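Local coordinates for putative cytoplasmic protein (Salmonella typhimurium, PDB 2GK3), which is of unknown function but assembles as a hexamer and belongs to a putative glutamine amidotransferase family, probably sharing the class I glutaminase-like fold, at residues D157-A167 with Y183-Q191; F15-M24 with S35-L46. One frame throughout, in Å; residues are numbered along the deposited sequence. Where two conformers were deposited one is given.

Interaction 1 of 2, residues D157-A167 with Y183-Q191; sequences DRVEKPEGICA and YPVFLGYNQ
Val-159 lies over one face of the Tyr-189 ring in an antiparallel strand pair that turns a corner midway. Its CB stands 3.8 Å from the centroid of the Tyr-189 ring and 20° off the ring normal, which defines a CH-pi contact. The two side chains run side by side; a chi1 of 64° for Tyr-189 folds CG back over its own main chain and brings the ring across to the neighbouring strand. These residues also form a hydrogen-bonded pair, Val-159 N lying 2.7 Å from Tyr-189 O. The phenol OH continues to Asp-207 and Asn-205.

At the corner, a type I turn from Lys-161 to Gly-164 packs against the bend at Leu-187. Val-185 CG1 and Leu-187 CD1 each approach Gly-164 CA to 3.5 Å, a close fit at a residue with no side chain. Pairing then resumes between Ile-165 and Phe-186, joined by reciprocal backbone bonds. Ile-165 O sits in plane at the edge of the Phe-186 ring, while Ala-167 CB comes within 3.6 Å of Phe-186 CE1.

Outward, Leu-187 O accepts from Lys-161 N and from a water that also donates to Glu-160 OE1. Arg-158 NH1 forms a salt bridge with Glu-160 OE2 at 2.9 Å, tying together two side chains on one face of the sheet; the same nitrogen reaches Asn-89 of a neighbouring subunit. Asp-157 OD1 accepts from Asn-190 ND2 at 2.7 Å, the donor 40° out of the carboxylate plane. Backbone N atoms of Met-131 and Gly-132 also bind this carboxylate, and Asn-190 OD1 takes Gly-126 N, so both groups are fixed by several bonds. A second water donates to Asp-157 OD2 at 2.9 Å and to Gln-191 O.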
loop_
_atom_site.group_PDB
_atom_site.type_symbol
_atom_site.label_atom_id
_atom_site.label_comp_id
_atom_site.label_asym_id
_atom_site.label_seq_id
_atom_site.Cartn_x
_atom_site.Cartn_y
_atom_site.Cartn_z
ATOM N N ASP E 157 -20.791 10.678 -6.996
ATOM C CA ASP E 157 -22.247 10.791 -7.042
ATOM C C ASP E 157 -22.931 10.249 -5.783
ATOM O O ASP E 157 -24.151 10.071 -5.760
ATOM C CB ASP E 157 -22.796 10.118 -8.320
ATOM C CG ASP E 157 -22.561 8.616 -8.350
ATOM O OD1 ASP E 157 -21.941 8.075 -7.397
ATOM O OD2 ASP E 157 -23.016 7.962 -9.318
ATOM N N ARG E 158 -22.126 9.967 -4.759
ATOM C CA ARG E 158 -22.610 9.486 -3.481
ATOM C C ARG E 158 -23.376 10.592 -2.758
ATOM O O ARG E 158 -22.962 11.760 -2.744
ATOM C CB ARG E 158 -21.444 9.100 -2.552
ATOM C CG ARG E 158 -20.686 7.842 -2.886
ATOM C CD ARG E 158 -19.445 7.704 -1.976
ATOM N NE ARG E 158 -18.549 8.868 -2.054
ATOM C CZ ARG E 158 -18.055 9.553 -1.017
ATOM N NH1 ARG E 158 -18.311 9.197 0.237
ATOM N NH2 ARG E 158 -17.244 10.570 -1.241
ATOM N N VAL E 159 -24.495 10.196 -2.159
ATOM C CA VAL E 159 -25.142 10.989 -1.147
ATOM C C VAL E 159 -25.031 10.171 0.125
ATOM O O VAL E 159 -25.589 9.078 0.228
ATOM C CB VAL E 159 -26.612 11.309 -1.523
ATOM C CG1 VAL E 159 -27.355 11.999 -0.334
ATOM C CG2 VAL E 159 -26.652 12.183 -2.804
ATOM N N GLU E 160 -24.250 10.670 1.072
ATOM C CA GLU E 160 -24.096 9.986 2.373
ATOM C C GLU E 160 -25.134 10.532 3.371
ATOM O O GLU E 160 -25.219 11.754 3.597
ATOM C CB GLU E 160 -22.682 10.164 2.930
ATOM C CG GLU E 160 -21.567 9.670 2.001
ATOM C CD GLU E 160 -21.459 8.136 1.936
ATOM O OE1 GLU E 160 -22.288 7.426 2.552
ATOM O OE2 GLU E 160 -20.526 7.645 1.262
ATOM N N LYS E 161 -25.916 9.614 3.932
ATOM C CA LYS E 161 -26.906 9.920 4.959
ATOM C C LYS E 161 -26.720 9.041 6.217
ATOM O O LYS E 161 -27.544 8.166 6.478
ATOM C CB LYS E 161 -28.313 9.723 4.387
ATOM C CG LYS E 161 -28.660 10.683 3.248
ATOM C CD LYS E 161 -29.227 11.987 3.788
ATOM C CE LYS E 161 -29.267 13.093 2.739
ATOM N NZ LYS E 161 -29.534 14.432 3.422
ATOM N N PRO E 162 -25.651 9.284 7.013
ATOM C CA PRO E 162 -25.445 8.508 8.243
ATOM C C PRO E 162 -26.649 8.459 9.187
ATOM O O PRO E 162 -26.806 7.468 9.910
ATOM C CB PRO E 162 -24.278 9.218 8.929
ATOM C CG PRO E 162 -24.100 10.513 8.187
ATOM C CD PRO E 162 -24.588 10.288 6.825
ATOM N N GLU E 163 -27.488 9.499 9.172
ATOM C CA GLU E 163 -28.692 9.580 10.028
ATOM C C GLU E 163 -29.808 8.744 9.456
ATOM O O GLU E 163 -30.809 8.483 10.142
ATOM C CB GLU E 163 -29.242 11.005 10.124
ATOM C CG GLU E 163 -28.331 12.090 9.637
ATOM C CD GLU E 163 -28.370 12.300 8.120
ATOM O OE1 GLU E 163 -29.365 12.866 7.611
ATOM O OE2 GLU E 163 -27.366 11.953 7.457
ATOM N N GLY E 164 -29.665 8.364 8.187
ATOM C CA GLY E 164 -30.684 7.591 7.494
ATOM C C GLY E 164 -31.798 8.423 6.901
ATOM O O GLY E 164 -32.189 9.438 7.443
ATOM N N ILE E 165 -32.278 7.991 5.749
ATOM C CA ILE E 165 -33.528 8.469 5.200
ATOM C C ILE E 165 -34.236 7.290 4.567
ATOM O O ILE E 165 -33.587 6.369 4.055
ATOM C CB ILE E 165 -33.353 9.586 4.143
ATOM C CG1 ILE E 165 -31.969 9.525 3.487
ATOM C CG2 ILE E 165 -33.604 10.955 4.779
ATOM C CD1 ILE E 165 -31.721 8.333 2.577
ATOM N N CYS E 166 -35.563 7.333 4.596
ATOM C CA CYS E 166 -36.379 6.231 4.082
ATOM C C CYS E 166 -36.719 6.367 2.602
ATOM O O CYS E 166 -36.752 7.461 2.059
ATOM C CB CYS E 166 -37.659 6.097 4.904
ATOM S SG CYS E 166 -38.421 7.700 5.174
ATOM N N ALA E 167 -36.949 5.231 1.961
ATOM C CA ALA E 167 -37.451 5.195 0.602
ATOM C C ALA E 167 -38.914 5.601 0.620
ATOM O O ALA E 167 -39.573 5.519 1.666
ATOM C CB ALA E 167 -37.307 3.795 0.022
ATOM N N TYR E 183 -41.691 1.314 4.432
ATOM C CA TYR E 183 -40.419 1.422 3.749
ATOM C C TYR E 183 -39.265 1.723 4.702
ATOM O O TYR E 183 -39.394 2.564 5.595
ATOM C CB TYR E 183 -40.502 2.457 2.630
ATOM C CG TYR E 183 -41.109 1.913 1.357
ATOM C CD1 TYR E 183 -42.461 2.099 1.068
ATOM C CD2 TYR E 183 -40.321 1.200 0.427
ATOM C CE1 TYR E 183 -43.024 1.585 -0.110
ATOM C CE2 TYR E 183 -40.877 0.691 -0.760
ATOM C CZ TYR E 183 -42.221 0.889 -1.017
ATOM O OH TYR E 183 -42.763 0.404 -2.183
ATOM N N PRO E 184 -38.129 1.019 4.523
ATOM C CA PRO E 184 -37.024 1.156 5.462
ATOM C C PRO E 184 -36.115 2.361 5.219
ATOM O O PRO E 184 -36.244 3.068 4.224
ATOM C CB PRO E 184 -36.227 -0.143 5.270
ATOM C CG PRO E 184 -36.699 -0.732 3.966
ATOM C CD PRO E 184 -37.832 0.078 3.427
ATOM N N VAL E 185 -35.173 2.545 6.129
ATOM C CA VAL E 185 -34.176 3.584 6.063
ATOM C C VAL E 185 -32.910 3.082 5.331
ATOM O O VAL E 185 -32.563 1.893 5.399
ATOM C CB VAL E 185 -33.919 4.105 7.509
ATOM C CG1 VAL E 185 -32.525 4.645 7.711
ATOM C CG2 VAL E 185 -34.996 5.157 7.887
ATOM N N PHE E 186 -32.261 4.000 4.608
ATOM C CA PHE E 186 -31.011 3.777 3.883
ATOM C C PHE E 186 -30.028 4.816 4.332
ATOM O O PHE E 186 -30.428 5.936 4.672
ATOM C CB PHE E 186 -31.219 3.921 2.378
ATOM C CG PHE E 186 -32.142 2.914 1.821
ATOM C CD1 PHE E 186 -33.525 3.089 1.932
ATOM C CD2 PHE E 186 -31.637 1.757 1.230
ATOM C CE1 PHE E 186 -34.404 2.131 1.466
ATOM C CE2 PHE E 186 -32.497 0.783 0.756
ATOM C CZ PHE E 186 -33.887 0.962 0.872
ATOM N N LEU E 187 -28.741 4.467 4.324
ATOM C CA LEU E 187 -27.715 5.365 4.853
ATOM C C LEU E 187 -26.957 6.119 3.746
ATOM O O LEU E 187 -25.950 6.792 3.991
ATOM C CB LEU E 187 -26.797 4.602 5.818
ATOM C CG LEU E 187 -27.116 4.600 7.341
ATOM C CD1 LEU E 187 -28.569 4.824 7.740
ATOM C CD2 LEU E 187 -26.615 3.374 8.021
ATOM N N GLY E 188 -27.477 6.029 2.524
ATOM C CA GLY E 188 -26.791 6.591 1.372
ATOM C C GLY E 188 -27.284 6.024 0.062
ATOM O O GLY E 188 -28.004 5.027 0.042
ATOM N N TYR E 189 -26.907 6.688 -1.031
ATOM C CA TYR E 189 -27.306 6.291 -2.374
ATOM C C TYR E 189 -26.458 7.019 -3.411
ATOM O O TYR E 189 -25.801 8.019 -3.089
ATOM C CB TYR E 189 -28.812 6.539 -2.612
ATOM C CG TYR E 189 -29.240 8.007 -2.566
ATOM C CD1 TYR E 189 -29.426 8.731 -3.745
ATOM C CD2 TYR E 189 -29.482 8.647 -1.351
ATOM C CE1 TYR E 189 -29.839 10.061 -3.723
ATOM C CE2 TYR E 189 -29.901 9.981 -1.305
ATOM C CZ TYR E 189 -30.076 10.686 -2.497
ATOM O OH TYR E 189 -30.460 12.011 -2.467
ATOM N N ASN E 190 -26.466 6.495 -4.637
ATOM C CA ASN E 190 -25.897 7.177 -5.797
ATOM C C ASN E 190 -26.945 8.104 -6.402
ATOM O O ASN E 190 -28.063 7.666 -6.724
ATOM C CB ASN E 190 -25.455 6.172 -6.857
ATOM C CG ASN E 190 -24.307 5.293 -6.402
ATOM O OD1 ASN E 190 -24.517 4.136 -6.041
ATOM N ND2 ASN E 190 -23.095 5.827 -6.427
ATOM N N GLN E 191 -26.592 9.381 -6.547
ATOM C CA GLN E 191 -27.507 10.365 -7.126
ATOM C C GLN E 191 -27.480 10.347 -8.642
ATOM O O GLN E 191 -26.446 10.547 -9.255
ATOM C CB GLN E 191 -27.172 11.779 -6.654
ATOM C CG GLN E 191 -28.167 12.833 -7.149
ATOM C CD GLN E 191 -27.919 14.180 -6.534
ATOM O OE1 GLN E 191 -26.851 14.761 -6.694
ATOM N NE2 GLN E 191 -28.901 14.682 -5.812
HETATM O O HOH W 1 -24.676 9.515 -11.107
HETATM O O HOH W 2 -23.397 7.024 4.935
#

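Interaction 2 of 2, residues F15-M24 with S35-L46; sequences FIGESWHIHM and SSKYEEGATWLL
Trp-20 and Glu-39 form a hydrogen-bonded pair in a long antiparallel beta hairpin and are joined again through their side chains. At chi1 54° Trp-20 CG is wedged against both N and C of its own backbone, which swings the indole across the partner strand: Glu-39 O lies over one ring face, and NE1 donates to Glu-39 OE2 at 2.9 Å. The acceptor is in the indole plane, yet the carboxylate is turned 89° to it. Lys-37 NZ forms a salt bridge with Glu-39 OE1 through a weak hydrogen bond of 3.4 Å.

On the other face of the hairpin, one of two His-21 conformers meets the Tyr-38 ring obliquely, with Tyr-38 CD1 over one imidazole face and 3.3 Å from His-21 NE2.

At the base, Leu-46 CD2 sits over the Phe-15 ring, 4.0 Å from its centroid, while Leu-45 CD1 meets Phe-15 CE1 at 3.6 Å. Residues 21-24 also pair with a strand of a neighbouring subunit.

His-23 CG extends opposite the backbone N (chi1 -175°), turning the ring edge to Ser-36, which also bonds Ser-27 of another subunit; His-23 ND1 donates to Ser-36 OG, in the ring plane, at 3.0 Å.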
loop_
_atom_site.group_PDB
_atom_site.type_symbol
_atom_site.label_atom_id
_atom_site.label_comp_id
_atom_site.label_asym_id
_atom_site.label_seq_id
_atom_site.Cartn_x
_atom_site.Cartn_y
_atom_site.Cartn_z
ATOM N N PHE E 15 -25.351 -12.867 -11.578
ATOM C CA PHE E 15 -25.125 -11.791 -10.620
ATOM C C PHE E 15 -23.625 -11.474 -10.562
ATOM O O PHE E 15 -22.829 -12.314 -10.141
ATOM C CB PHE E 15 -25.671 -12.176 -9.239
ATOM C CG PHE E 15 -25.683 -11.030 -8.238
ATOM C CD1 PHE E 15 -26.876 -10.424 -7.875
ATOM C CD2 PHE E 15 -24.497 -10.572 -7.661
ATOM C CE1 PHE E 15 -26.885 -9.372 -6.965
ATOM C CE2 PHE E 15 -24.495 -9.524 -6.754
ATOM C CZ PHE E 15 -25.682 -8.923 -6.404
ATOM N N ILE E 16 -23.240 -10.272 -10.999
ATOM C CA ILE E 16 -21.844 -9.889 -11.049
ATOM C C ILE E 16 -21.472 -8.877 -9.961
ATOM O O ILE E 16 -22.144 -7.855 -9.761
ATOM C CB ILE E 16 -21.446 -9.346 -12.430
ATOM C CG1 ILE E 16 -21.982 -10.244 -13.555
ATOM C CG2 ILE E 16 -19.944 -9.215 -12.531
ATOM C CD1 ILE E 16 -21.749 -9.685 -14.978
ATOM N N GLY E 17 -20.404 -9.175 -9.237
ATOM C CA GLY E 17 -19.772 -8.181 -8.382
ATOM C C GLY E 17 -19.832 -8.542 -6.932
ATOM O O GLY E 17 -19.704 -9.693 -6.587
ATOM N N GLU E 18 -20.015 -7.540 -6.081
ATOM C CA GLU E 18 -20.224 -7.747 -4.633
ATOM C C GLU E 18 -19.148 -8.598 -3.948
ATOM O O GLU E 18 -19.434 -9.388 -3.049
ATOM C CB GLU E 18 -21.642 -8.287 -4.348
ATOM C CG GLU E 18 -22.732 -7.243 -4.461
ATOM C CD GLU E 18 -22.646 -6.158 -3.392
ATOM O OE1 GLU E 18 -22.049 -6.395 -2.315
ATOM O OE2 GLU E 18 -23.185 -5.056 -3.630
ATOM N N SER E 19 -17.902 -8.401 -4.369
ATOM C CA SER E 19 -16.760 -9.019 -3.706
ATOM C C SER E 19 -15.579 -8.068 -3.678
ATOM O O SER E 19 -15.470 -7.185 -4.525
ATOM C CB SER E 19 -16.377 -10.320 -4.405
ATOM O OG SER E 19 -15.992 -10.071 -5.729
ATOM N N TRP E 20 -14.704 -8.252 -2.696
ATOM C CA TRP E 20 -13.534 -7.407 -2.561
ATOM C C TRP E 20 -12.413 -8.097 -1.781
ATOM O O TRP E 20 -12.654 -9.060 -1.049
ATOM C CB TRP E 20 -13.903 -6.051 -1.924
ATOM C CG TRP E 20 -14.621 -6.206 -0.642
ATOM C CD1 TRP E 20 -14.056 -6.424 0.583
ATOM C CD2 TRP E 20 -16.038 -6.172 -0.429
ATOM N NE1 TRP E 20 -15.033 -6.518 1.544
ATOM C CE2 TRP E 20 -16.257 -6.372 0.950
ATOM C CE3 TRP E 20 -17.141 -5.984 -1.265
ATOM C CZ2 TRP E 20 -17.533 -6.398 1.508
ATOM C CZ3 TRP E 20 -18.398 -6.012 -0.717
ATOM C CH2 TRP E 20 -18.589 -6.218 0.655
ATOM N N HIS E 21 -11.196 -7.564 -1.929
ATOM C CA HIS E 21 -9.980 -8.087 -1.302
ATOM C C HIS E 21 -9.281 -6.945 -0.543
ATOM O O HIS E 21 -8.551 -6.156 -1.156
ATOM C CB HIS E 21 -9.010 -8.609 -2.385
ATOM C CG HIS E 21 -9.341 -9.966 -2.936
ATOM N ND1 HIS E 21 -10.077 -10.146 -4.086
ATOM C CD2 HIS E 21 -8.979 -11.206 -2.531
ATOM C CE1 HIS E 21 -10.185 -11.438 -4.349
ATOM N NE2 HIS E 21 -9.527 -12.104 -3.418
ATOM N N ILE E 22 -9.484 -6.838 0.773
ATOM C CA ILE E 22 -8.844 -5.755 1.533
ATOM C C ILE E 22 -7.428 -6.148 1.885
ATOM O O ILE E 22 -7.185 -7.237 2.399
ATOM C CB ILE E 22 -9.588 -5.327 2.840
ATOM C CG1 ILE E 22 -11.039 -4.911 2.572
ATOM C CG2 ILE E 22 -8.866 -4.167 3.514
ATOM C CD1 ILE E 22 -12.023 -5.996 2.905
ATOM N N HIS E 23 -6.494 -5.252 1.586
ATOM C CA HIS E 23 -5.203 -5.290 2.218
ATOM C C HIS E 23 -5.221 -4.281 3.367
ATOM O O HIS E 23 -5.466 -3.111 3.141
ATOM C CB HIS E 23 -4.116 -4.972 1.208
ATOM C CG HIS E 23 -2.735 -5.109 1.761
ATOM N ND1 HIS E 23 -2.252 -6.301 2.262
ATOM C CD2 HIS E 23 -1.743 -4.199 1.917
ATOM C CE1 HIS E 23 -1.019 -6.119 2.699
ATOM N NE2 HIS E 23 -0.685 -4.854 2.500
HETATM N N MSE E 24 -5.004 -4.738 4.600
HETATM C CA MSE E 24 -4.933 -3.816 5.762
HETATM C C MSE E 24 -3.539 -3.665 6.273
HETATM O O MSE E 24 -2.931 -4.642 6.701
HETATM C CB MSE E 24 -5.704 -4.331 6.957
HETATM C CG MSE E 24 -7.110 -4.649 6.737
HETATM SE SE MSE E 24 -7.939 -4.768 8.457
HETATM C CE MSE E 24 -9.394 -5.705 7.674
ATOM N N SER E 35 -2.685 -7.524 7.325
ATOM C CA SER E 35 -3.570 -8.677 7.238
ATOM C C SER E 35 -4.421 -8.497 5.983
ATOM O O SER E 35 -4.759 -7.364 5.611
ATOM C CB SER E 35 -4.431 -8.847 8.497
ATOM O OG SER E 35 -5.274 -7.726 8.735
ATOM N N SER E 36 -4.728 -9.601 5.306
ATOM C CA SER E 36 -5.445 -9.497 4.049
ATOM C C SER E 36 -6.716 -10.285 4.138
ATOM O O SER E 36 -6.733 -11.382 4.666
ATOM C CB SER E 36 -4.590 -9.918 2.842
ATOM O OG SER E 36 -3.582 -8.951 2.614
ATOM N N LYS E 37 -7.775 -9.701 3.583
ATOM C CA LYS E 37 -9.119 -10.115 3.910
ATOM C C LYS E 37 -10.000 -10.130 2.648
ATOM O O LYS E 37 -10.300 -9.070 2.075
ATOM C CB LYS E 37 -9.689 -9.154 4.981
ATOM C CG LYS E 37 -10.991 -9.626 5.594
ATOM C CD LYS E 37 -11.601 -8.592 6.559
ATOM C CE LYS E 37 -12.793 -9.232 7.259
ATOM N NZ LYS E 37 -13.612 -8.230 7.994
ATOM N N TYR E 38 -10.380 -11.331 2.212
ATOM C CA TYR E 38 -11.464 -11.493 1.241
ATOM C C TYR E 38 -12.861 -11.477 1.917
ATOM O O TYR E 38 -13.031 -12.005 3.018
ATOM C CB TYR E 38 -11.259 -12.775 0.440
ATOM C CG TYR E 38 -12.291 -12.996 -0.634
ATOM C CD1 TYR E 38 -12.337 -12.172 -1.766
ATOM C CD2 TYR E 38 -13.211 -14.033 -0.537
ATOM C CE1 TYR E 38 -13.284 -12.366 -2.772
ATOM C CE2 TYR E 38 -14.174 -14.240 -1.539
ATOM C CZ TYR E 38 -14.207 -13.399 -2.646
ATOM O OH TYR E 38 -15.139 -13.586 -3.639
ATOM N N GLU E 39 -13.842 -10.846 1.268
ATOM C CA GLU E 39 -15.244 -10.902 1.705
ATOM C C GLU E 39 -16.129 -10.857 0.488
ATOM O O GLU E 39 -15.738 -10.349 -0.568
ATOM C CB GLU E 39 -15.658 -9.740 2.634
ATOM C CG GLU E 39 -14.631 -9.263 3.666
ATOM C CD GLU E 39 -15.203 -8.209 4.606
ATOM O OE1 GLU E 39 -15.958 -8.604 5.521
ATOM O OE2 GLU E 39 -14.908 -6.992 4.442
ATOM N N GLU E 40 -17.327 -11.409 0.636
ATOM C CA GLU E 40 -18.378 -11.255 -0.347
ATOM C C GLU E 40 -19.521 -10.504 0.310
ATOM O O GLU E 40 -19.852 -10.768 1.461
ATOM C CB GLU E 40 -18.805 -12.608 -0.872
ATOM C CG GLU E 40 -17.708 -13.209 -1.706
ATOM C CD GLU E 40 -18.047 -14.552 -2.291
ATOM O OE1 GLU E 40 -17.291 -14.989 -3.175
ATOM O OE2 GLU E 40 -19.059 -15.161 -1.884
ATOM N N GLY E 41 -20.107 -9.559 -0.425
ATOM C CA GLY E 41 -20.975 -8.554 0.160
ATOM C C GLY E 41 -22.465 -8.789 0.094
ATOM O O GLY E 41 -23.214 -8.144 0.834
ATOM N N ALA E 42 -22.890 -9.701 -0.786
ATOM C CA ALA E 42 -24.317 -9.956 -1.039
ATOM C C ALA E 42 -24.800 -11.387 -0.718
ATOM O O ALA E 42 -25.783 -11.862 -1.291
ATOM C CB ALA E 42 -24.694 -9.556 -2.473
ATOM N N THR E 43 -24.134 -12.056 0.212
ATOM C CA THR E 43 -24.515 -13.416 0.620
ATOM C C THR E 43 -26.008 -13.509 0.985
ATOM O O THR E 43 -26.715 -14.409 0.515
ATOM C CB THR E 43 -23.569 -13.920 1.755
ATOM O OG1 THR E 43 -22.209 -13.845 1.286
ATOM C CG2 THR E 43 -23.862 -15.376 2.157
ATOM N N TRP E 44 -26.489 -12.554 1.783
ATOM C CA TRP E 44 -27.910 -12.456 2.130
ATOM C C TRP E 44 -28.848 -12.390 0.924
ATOM O O TRP E 44 -29.757 -13.224 0.780
ATOM C CB TRP E 44 -28.156 -11.247 3.037
ATOM C CG TRP E 44 -29.604 -11.032 3.420
ATOM C CD1 TRP E 44 -30.353 -9.914 3.193
ATOM C CD2 TRP E 44 -30.463 -11.957 4.107
ATOM N NE1 TRP E 44 -31.625 -10.077 3.701
ATOM C CE2 TRP E 44 -31.719 -11.322 4.265
ATOM C CE3 TRP E 44 -30.289 -13.254 4.617
ATOM C CZ2 TRP E 44 -32.799 -11.942 4.911
ATOM C CZ3 TRP E 44 -31.359 -13.875 5.249
ATOM C CH2 TRP E 44 -32.601 -13.218 5.395
ATOM N N LEU E 45 -28.640 -11.386 0.078
ATOM C CA LEU E 45 -29.440 -11.223 -1.116
ATOM C C LEU E 45 -29.463 -12.522 -1.926
ATOM O O LEU E 45 -30.529 -13.012 -2.280
ATOM C CB LEU E 45 -28.875 -10.098 -1.982
ATOM C CG LEU E 45 -29.788 -9.303 -2.923
ATOM C CD1 LEU E 45 -29.016 -8.857 -4.153
ATOM C CD2 LEU E 45 -31.068 -10.019 -3.338
ATOM N N LEU E 46 -28.291 -13.074 -2.221
ATOM C CA LEU E 46 -28.205 -14.284 -3.044
ATOM C C LEU E 46 -28.972 -15.472 -2.431
ATOM O O LEU E 46 -29.546 -16.272 -3.156
ATOM C CB LEU E 46 -26.735 -14.650 -3.333
ATOM C CG LEU E 46 -25.895 -13.615 -4.100
ATOM C CD1 LEU E 46 -24.420 -13.958 -4.039
ATOM C CD2 LEU E 46 -26.363 -13.455 -5.548
HETATM O O HOH W 3 -21.425 -11.741 -2.540
#

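Overall arrangement
Interaction 2 closes before interaction 1 opens along the chain. Their centres are 21 Å apart and their nearest atoms about 10 Å, so they do not touch. The segment from Ser-225 to Trp-231 relates them: Ser-225 OG bonds Gly-188 O and Trp-231 NE1 bonds Glu-160 OE1 in interaction 1, whereas Ser-228 OG bonds Gly-41 O and Cys-227 touches Glu-18 in interaction 2. Both lie at subunit interfaces of the six-chain assembly: interaction 1 meets one neighbouring subunit, interaction 2 three others. No active site has been identified in this protein of unknown function, so neither contact is assigned to one.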